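Local coordinates for protein TASOR (Homo sapiens, PDB 6TL1) that serves, here as its pseudo-PARP domain, in the HUSH complex, which maintains H3K9me3-linked transcriptional silencing by promoting recruitment of SETDB1 and MORC2, at residues Asn33-Ala39 with Val204-Lys210; His157-Ser162 with Leu179-Tyr185. All coordinates share one frame; numbering follows the deposited sequence.

Contact 1: Asn33-Ala39 with Val204-Lys210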
loop_
_atom_site.group_PDB
_atom_site.type_symbol
_atom_site.label_atom_id
_atom_site.label_comp_id
_atom_site.label_asym_id
_atom_site.label_seq_id
_atom_site.Cartn_x
_atom_site.Cartn_y
_atom_site.Cartn_z
ATOM N N ASN A 33 6.521 17.385 9.261
ATOM C CA ASN A 33 7.035 17.592 7.915
ATOM C C ASN A 33 5.982 17.498 6.822
ATOM O O ASN A 33 6.184 18.067 5.745
ATOM C CB ASN A 33 8.147 16.569 7.623
ATOM C CG ASN A 33 9.203 16.535 8.717
ATOM O OD1 ASN A 33 9.800 17.555 9.022
ATOM N ND2 ASN A 33 9.391 15.389 9.343
ATOM N N PHE A 34 4.854 16.853 7.074
ATOM C CA PHE A 34 3.807 16.724 6.068
ATOM C C PHE A 34 2.646 17.650 6.390
ATOM O O PHE A 34 2.129 17.637 7.510
ATOM C CB PHE A 34 3.331 15.280 5.972
ATOM C CG PHE A 34 4.346 14.372 5.332
ATOM C CD1 PHE A 34 4.412 14.265 3.955
ATOM C CD2 PHE A 34 5.241 13.644 6.107
ATOM C CE1 PHE A 34 5.357 13.441 3.349
ATOM C CE2 PHE A 34 6.179 12.815 5.512
ATOM C CZ PHE A 34 6.240 12.721 4.137
ATOM N N ASN A 35 2.246 18.451 5.410
ATOM C CA ASN A 35 1.002 19.196 5.495
ATOM C C ASN A 35 0.070 18.605 4.448
ATOM O O ASN A 35 0.331 18.693 3.240
ATOM C CB ASN A 35 1.246 20.692 5.302
ATOM C CG ASN A 35 -0.040 21.502 5.273
ATOM O OD1 ASN A 35 -1.096 21.041 5.705
ATOM N ND2 ASN A 35 0.066 22.745 4.842
ATOM N N TYR A 36 -0.992 17.960 4.913
ATOM C CA TYR A 36 -1.973 17.355 4.027
ATOM C C TYR A 36 -3.033 18.408 3.757
ATOM O O TYR A 36 -3.827 18.738 4.641
ATOM C CB TYR A 36 -2.556 16.098 4.655
ATOM C CG TYR A 36 -1.499 15.069 4.923
ATOM C CD1 TYR A 36 -0.873 14.395 3.881
ATOM C CD2 TYR A 36 -1.099 14.793 6.226
ATOM C CE1 TYR A 36 0.112 13.453 4.137
ATOM C CE2 TYR A 36 -0.125 13.862 6.489
ATOM C CZ TYR A 36 0.482 13.196 5.441
ATOM O OH TYR A 36 1.451 12.265 5.708
ATOM N N ARG A 37 -3.038 18.946 2.544
ATOM C CA ARG A 37 -3.833 20.124 2.259
ATOM C C ARG A 37 -5.123 19.814 1.530
ATOM O O ARG A 37 -6.016 20.664 1.513
ATOM C CB ARG A 37 -3.018 21.124 1.442
ATOM C CG ARG A 37 -1.635 21.405 2.043
ATOM C CD ARG A 37 -1.174 22.792 1.677
ATOM N NE ARG A 37 0.231 23.017 1.992
ATOM C CZ ARG A 37 0.828 24.192 1.850
ATOM N NH1 ARG A 37 0.132 25.221 1.388
ATOM N NH2 ARG A 37 2.114 24.335 2.145
ATOM N N ARG A 38 -5.242 18.633 0.930
ATOM C CA ARG A 38 -6.527 18.220 0.392
ATOM C C ARG A 38 -6.609 16.705 0.459
ATOM O O ARG A 38 -5.591 16.011 0.532
ATOM C CB ARG A 38 -6.768 18.732 -1.030
ATOM C CG ARG A 38 -5.762 18.327 -2.066
ATOM C CD ARG A 38 -6.154 18.932 -3.404
ATOM N NE ARG A 38 -5.361 18.399 -4.505
ATOM C CZ ARG A 38 -5.691 18.522 -5.786
ATOM N NH1 ARG A 38 -6.804 19.153 -6.128
ATOM N NH2 ARG A 38 -4.907 18.007 -6.724
ATOM N N ALA A 39 -7.842 16.205 0.463
ATOM C CA ALA A 39 -8.085 14.789 0.685
ATOM C C ALA A 39 -9.433 14.417 0.083
ATOM O O ALA A 39 -10.392 15.195 0.162
ATOM C CB ALA A 39 -8.048 14.448 2.179
ATOM N N VAL A 204 -7.353 9.487 -1.127
ATOM C CA VAL A 204 -6.238 10.183 -1.761
ATOM C C VAL A 204 -6.008 11.494 -1.022
ATOM O O VAL A 204 -6.965 12.216 -0.719
ATOM C CB VAL A 204 -6.496 10.453 -3.255
ATOM C CG1 VAL A 204 -5.240 10.989 -3.919
ATOM C CG2 VAL A 204 -6.974 9.180 -3.954
ATOM N N VAL A 205 -4.746 11.791 -0.727
ATOM C CA VAL A 205 -4.357 13.055 -0.121
ATOM C C VAL A 205 -3.253 13.669 -0.964
ATOM O O VAL A 205 -2.470 12.969 -1.614
ATOM C CB VAL A 205 -3.861 12.876 1.325
ATOM C CG1 VAL A 205 -4.979 12.374 2.222
ATOM C CG2 VAL A 205 -2.662 11.933 1.348
ATOM N N SER A 206 -3.208 14.991 -0.963
ATOM C CA SER A 206 -2.103 15.743 -1.530
ATOM C C SER A 206 -1.316 16.349 -0.373
ATOM O O SER A 206 -1.905 16.836 0.593
ATOM C CB SER A 206 -2.609 16.830 -2.474
ATOM O OG SER A 206 -3.135 16.262 -3.661
ATOM N N PHE A 207 0.010 16.305 -0.452
ATOM C CA PHE A 207 0.843 16.829 0.619
ATOM C C PHE A 207 1.850 17.833 0.079
ATOM O O PHE A 207 2.199 17.835 -1.103
ATOM C CB PHE A 207 1.605 15.711 1.365
ATOM C CG PHE A 207 2.707 15.054 0.554
ATOM C CD1 PHE A 207 3.961 15.633 0.453
ATOM C CD2 PHE A 207 2.494 13.837 -0.065
ATOM C CE1 PHE A 207 4.968 15.028 -0.288
ATOM C CE2 PHE A 207 3.495 13.223 -0.796
ATOM C CZ PHE A 207 4.735 13.821 -0.907
ATOM N N THR A 208 2.341 18.673 0.976
ATOM C CA THR A 208 3.599 19.361 0.755
ATOM C C THR A 208 4.546 18.935 1.864
ATOM O O THR A 208 4.110 18.579 2.964
ATOM C CB THR A 208 3.453 20.887 0.720
ATOM O OG1 THR A 208 2.789 21.348 1.903
ATOM C CG2 THR A 208 2.655 21.298 -0.508
ATOM N N TYR A 209 5.831 18.898 1.538
ATOM C CA TYR A 209 6.867 18.428 2.446
ATOM C C TYR A 209 7.861 19.554 2.739
ATOM O O TYR A 209 8.374 20.191 1.813
ATOM C CB TYR A 209 7.563 17.186 1.859
ATOM C CG TYR A 209 8.653 16.610 2.733
ATOM C CD1 TYR A 209 8.351 15.734 3.775
ATOM C CD2 TYR A 209 9.982 16.916 2.504
ATOM C CE1 TYR A 209 9.355 15.203 4.573
ATOM C CE2 TYR A 209 10.983 16.390 3.297
ATOM C CZ TYR A 209 10.660 15.538 4.327
ATOM O OH TYR A 209 11.659 15.018 5.111
ATOM N N LYS A 210 8.120 19.781 4.035
ATOM C CA LYS A 210 9.106 20.694 4.626
ATOM C C LYS A 210 9.968 19.862 5.572
ATOM O O LYS A 210 9.429 19.277 6.515
ATOM C CB LYS A 210 8.422 21.796 5.485
ATOM C CG LYS A 210 7.683 23.064 4.925
ATOM C CD LYS A 210 8.656 24.101 4.249
ATOM C CE LYS A 210 8.037 25.515 3.843
ATOM N NZ LYS A 210 6.731 25.410 3.061
#
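In the five-stranded antiparallel sheet of the pseudo-PARP domain, Asn-33-Ala-39 pairs with Val-204-Lys-210, with a beta bulge between Tyr-36 and Arg-38. Asn-35 and Thr-208 form a hydrogen-bonded pair: Asn-35 N to Thr-208 O is 3.1 Å and nearly straight, and Thr-208 N returns to Asn-35 O. At the bulge Arg-37 N reaches Ser-206 O at 3.1 Å, while Ser-206 N bonds to Arg-38 O, so Arg-37 and Arg-38 together sit opposite the single residue Ser-206.

Here the two consecutive arginines both reach the partner strand. With its chain extended, Arg-37 brings NE to 3.1 Å from Thr-208 OG1, a bent bond backed by a weak one from NH2. Arg-38 NE meets Ser-206 OG at 3.2 Å, in the guanidinium plane; Asp-128 takes up the same hydroxyl.

On the face opposite Ser-206 and Thr-208, Phe-34, Phe-207 and Tyr-209 form an aromatic cluster. Phe-34 turns its edge to the face of Phe-207, planes at 79°, and Tyr-209 CD1 lies 3.7 Å from Phe-34 CZ, over the face of the phenylalanine ring. Tyr-36 and Ala-39 pack beside Val-205 under helix 12-22, Leu-121 of a loop touches both Phe-34 and Tyr-209, and strand 126-134 flanks the far side of strand 199-209.

Contact 2: His157-Ser162 with Leu179-Tyr185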
loop_
_atom_site.group_PDB
_atom_site.type_symbol
_atom_site.label_atom_id
_atom_site.label_comp_id
_atom_site.label_asym_id
_atom_site.label_seq_id
_atom_site.Cartn_x
_atom_site.Cartn_y
_atom_site.Cartn_z
ATOM N N HIS A 157 -0.987 -17.831 0.173
ATOM C CA HIS A 157 -0.667 -16.713 1.042
ATOM C C HIS A 157 -1.115 -15.449 0.335
ATOM O O HIS A 157 -1.217 -15.421 -0.894
ATOM C CB HIS A 157 0.839 -16.646 1.378
ATOM C CG HIS A 157 1.331 -17.820 2.177
ATOM N ND1 HIS A 157 1.468 -19.081 1.639
ATOM C CD2 HIS A 157 1.703 -17.924 3.477
ATOM C CE1 HIS A 157 1.908 -19.912 2.569
ATOM N NE2 HIS A 157 2.059 -19.236 3.694
ATOM N N GLU A 158 -1.418 -14.407 1.106
ATOM C CA GLU A 158 -1.949 -13.207 0.472
ATOM C C GLU A 158 -0.887 -12.203 0.070
ATOM O O GLU A 158 -1.130 -11.411 -0.851
ATOM C CB GLU A 158 -2.979 -12.531 1.384
ATOM C CG GLU A 158 -4.369 -13.182 1.319
ATOM C CD GLU A 158 -4.358 -14.669 1.652
ATOM O OE1 GLU A 158 -4.266 -14.992 2.858
ATOM O OE2 GLU A 158 -4.392 -15.501 0.719
ATOM N N CYS A 159 0.281 -12.200 0.720
ATOM C CA CYS A 159 1.292 -11.202 0.392
ATOM C C CYS A 159 2.646 -11.700 0.878
ATOM O O CYS A 159 2.737 -12.643 1.665
ATOM C CB CYS A 159 1.010 -9.825 1.007
ATOM S SG CYS A 159 1.008 -9.833 2.830
ATOM N N HIS A 160 3.700 -11.079 0.366
ATOM C CA HIS A 160 5.033 -11.211 0.938
ATOM C C HIS A 160 5.370 -9.965 1.739
ATOM O O HIS A 160 4.953 -8.860 1.382
ATOM C CB HIS A 160 6.087 -11.387 -0.154
ATOM C CG HIS A 160 6.007 -12.698 -0.878
ATOM N ND1 HIS A 160 6.825 -13.007 -1.945
ATOM C CD2 HIS A 160 5.216 -13.782 -0.686
ATOM C CE1 HIS A 160 6.553 -14.228 -2.370
ATOM N NE2 HIS A 160 5.573 -14.718 -1.627
ATOM N N VAL A 161 6.159 -10.145 2.809
ATOM C CA VAL A 161 6.749 -9.039 3.554
ATOM C C VAL A 161 8.183 -9.436 3.884
ATOM O O VAL A 161 8.552 -10.608 3.818
ATOM C CB VAL A 161 6.000 -8.673 4.864
ATOM C CG1 VAL A 161 4.530 -8.397 4.591
ATOM C CG2 VAL A 161 6.172 -9.763 5.918
ATOM N N SER A 162 9.001 -8.435 4.215
ATOM C CA SER A 162 10.391 -8.702 4.582
ATOM C C SER A 162 10.456 -9.270 5.988
ATOM O O SER A 162 9.946 -8.664 6.932
ATOM C CB SER A 162 11.232 -7.435 4.488
ATOM O OG SER A 162 11.355 -7.055 3.126
ATOM N N LEU A 179 12.701 -2.433 2.033
ATOM C CA LEU A 179 12.503 -3.463 3.046
ATOM C C LEU A 179 11.191 -3.308 3.812
ATOM O O LEU A 179 10.792 -4.247 4.510
ATOM C CB LEU A 179 13.672 -3.462 4.036
ATOM C CG LEU A 179 15.025 -3.973 3.532
ATOM C CD1 LEU A 179 16.137 -3.574 4.507
ATOM C CD2 LEU A 179 15.000 -5.499 3.343
ATOM N N THR A 180 10.509 -2.161 3.714
ATOM C CA THR A 180 9.245 -1.943 4.410
ATOM C C THR A 180 8.060 -1.958 3.448
ATOM O O THR A 180 7.095 -1.207 3.624
ATOM C CB THR A 180 9.271 -0.638 5.205
ATOM O OG1 THR A 180 9.512 0.451 4.313
ATOM C CG2 THR A 180 10.377 -0.684 6.279
ATOM N N GLN A 181 8.140 -2.773 2.404
ATOM C CA GLN A 181 7.055 -2.905 1.449
ATOM C C GLN A 181 6.173 -4.095 1.781
ATOM O O GLN A 181 6.577 -5.038 2.469
ATOM C CB GLN A 181 7.588 -3.069 0.023
ATOM C CG GLN A 181 8.418 -1.916 -0.436
ATOM C CD GLN A 181 7.560 -0.736 -0.812
ATOM O OE1 GLN A 181 6.636 -0.849 -1.620
ATOM N NE2 GLN A 181 7.827 0.407 -0.176
ATOM N N TYR A 182 4.942 -4.016 1.292
ATOM C CA TYR A 182 4.035 -5.147 1.181
ATOM C C TYR A 182 3.978 -5.557 -0.287
ATOM O O TYR A 182 3.964 -4.699 -1.171
ATOM C CB TYR A 182 2.631 -4.779 1.660
ATOM C CG TYR A 182 2.491 -4.502 3.143
ATOM C CD1 TYR A 182 3.083 -5.323 4.085
ATOM C CD2 TYR A 182 1.756 -3.409 3.596
ATOM C CE1 TYR A 182 2.959 -5.069 5.441
ATOM C CE2 TYR A 182 1.614 -3.150 4.958
ATOM C CZ TYR A 182 2.225 -3.981 5.872
ATOM O OH TYR A 182 2.104 -3.740 7.221
ATOM N N TYR A 183 3.928 -6.856 -0.552
ATOM C CA TYR A 183 3.887 -7.388 -1.918
ATOM C C TYR A 183 2.650 -8.265 -2.057
ATOM O O TYR A 183 2.632 -9.393 -1.561
ATOM C CB TYR A 183 5.163 -8.160 -2.213
ATOM C CG TYR A 183 5.266 -8.836 -3.569
ATOM C CD1 TYR A 183 5.467 -8.095 -4.722
ATOM C CD2 TYR A 183 5.234 -10.220 -3.678
ATOM C CE1 TYR A 183 5.627 -8.722 -5.963
ATOM C CE2 TYR A 183 5.377 -10.860 -4.917
ATOM C CZ TYR A 183 5.572 -10.102 -6.045
ATOM O OH TYR A 183 5.716 -10.721 -7.261
ATOM N N PHE A 184 1.613 -7.730 -2.699
ATOM C CA PHE A 184 0.327 -8.392 -2.838
ATOM C C PHE A 184 0.203 -9.063 -4.201
ATOM O O PHE A 184 0.612 -8.512 -5.223
ATOM C CB PHE A 184 -0.808 -7.389 -2.643
ATOM C CG PHE A 184 -0.964 -6.940 -1.225
ATOM C CD1 PHE A 184 -1.746 -7.664 -0.340
ATOM C CD2 PHE A 184 -0.318 -5.804 -0.774
ATOM C CE1 PHE A 184 -1.883 -7.259 0.980
ATOM C CE2 PHE A 184 -0.459 -5.387 0.541
ATOM C CZ PHE A 184 -1.236 -6.128 1.417
ATOM N N TYR A 185 -0.373 -10.252 -4.214
ATOM C CA TYR A 185 -0.537 -10.981 -5.457
ATOM C C TYR A 185 -1.734 -11.894 -5.293
ATOM O O TYR A 185 -2.224 -12.119 -4.182
ATOM C CB TYR A 185 0.718 -11.788 -5.798
ATOM C CG TYR A 185 1.081 -12.690 -4.655
ATOM C CD1 TYR A 185 0.513 -13.953 -4.532
ATOM C CD2 TYR A 185 1.981 -12.274 -3.681
ATOM C CE1 TYR A 185 0.829 -14.772 -3.472
ATOM C CE2 TYR A 185 2.317 -13.094 -2.625
ATOM C CZ TYR A 185 1.743 -14.338 -2.523
ATOM O OH TYR A 185 2.064 -15.152 -1.463
HETATM O O HOH W 1 -2.485 -14.394 -3.022
HETATM O O HOH W 2 8.284 -5.621 4.478
HETATM O O HOH W 3 9.759 -5.045 1.758
#
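His-160 and Tyr-183 share two backbone hydrogen bonds, His-160 N to Tyr-183 O at 2.8 Å and Tyr-183 N to His-160 O at 3.0 Å. One water gives its protons to His-157 O and Tyr-185 O; at the other end, a second accepts from Ser-162 N and lies 2.7 Å from Gln-181 O, and a third lies between Ser-162 OG and Gln-181 N.

Around the His-160 imidazole the packing is aromatic. Tyr-185 CG lies between its backbone N and carbonyl carbon (chi1 55°), which brings the ring edge-on to the histidine face, planes at 72°, with CE2 3.6 Å from His-160 CD2. Tyr-183 runs alongside His-160, its CD2 3.6 Å from His-160 ND1. Thr-154 accepts from the Tyr-185 hydroxyl through its carbonyl and bonds His-160 NE2 through its own hydroxyl, while Leu-100 O holds ND1, so the imidazole is fixed at both nitrogens.

On the opposite face Cys-159 CB sits over the Phe-184 ring, 4.0 Å from its centroid, in a CH-pi contact. Further along, Val-161 CG1 meets the edge of Tyr-182 at CD1, 3.4 Å away. This antiparallel pairing forms the middle of the four-stranded mixed sheet of the pseudo-PARP domain, between strands 107-110 and 139-142.

In the fold
From the N terminus the chain runs through strand 4-6 and helix 12-22 into strand 34-42, whose partner in contact 1, strand 199-209, arrives only near the C terminus. Contact 1 therefore closes a loop of 164 residues. Contact 2 is nested inside it, closing a short loop of 16 residues that ends in helix 176-179, whose last residue already belongs to the contact. After strand 181-184 the next strand is 199-209, which carries the second half of contact 1. One pairing belongs to the five-stranded antiparallel sheet, the other to the four-stranded mixed sheet. They lie on opposite sides of the chain's centre, about 26 Å apart between centres; Ile-134 of the larger sheet packs against Tyr-182 and Phe-184.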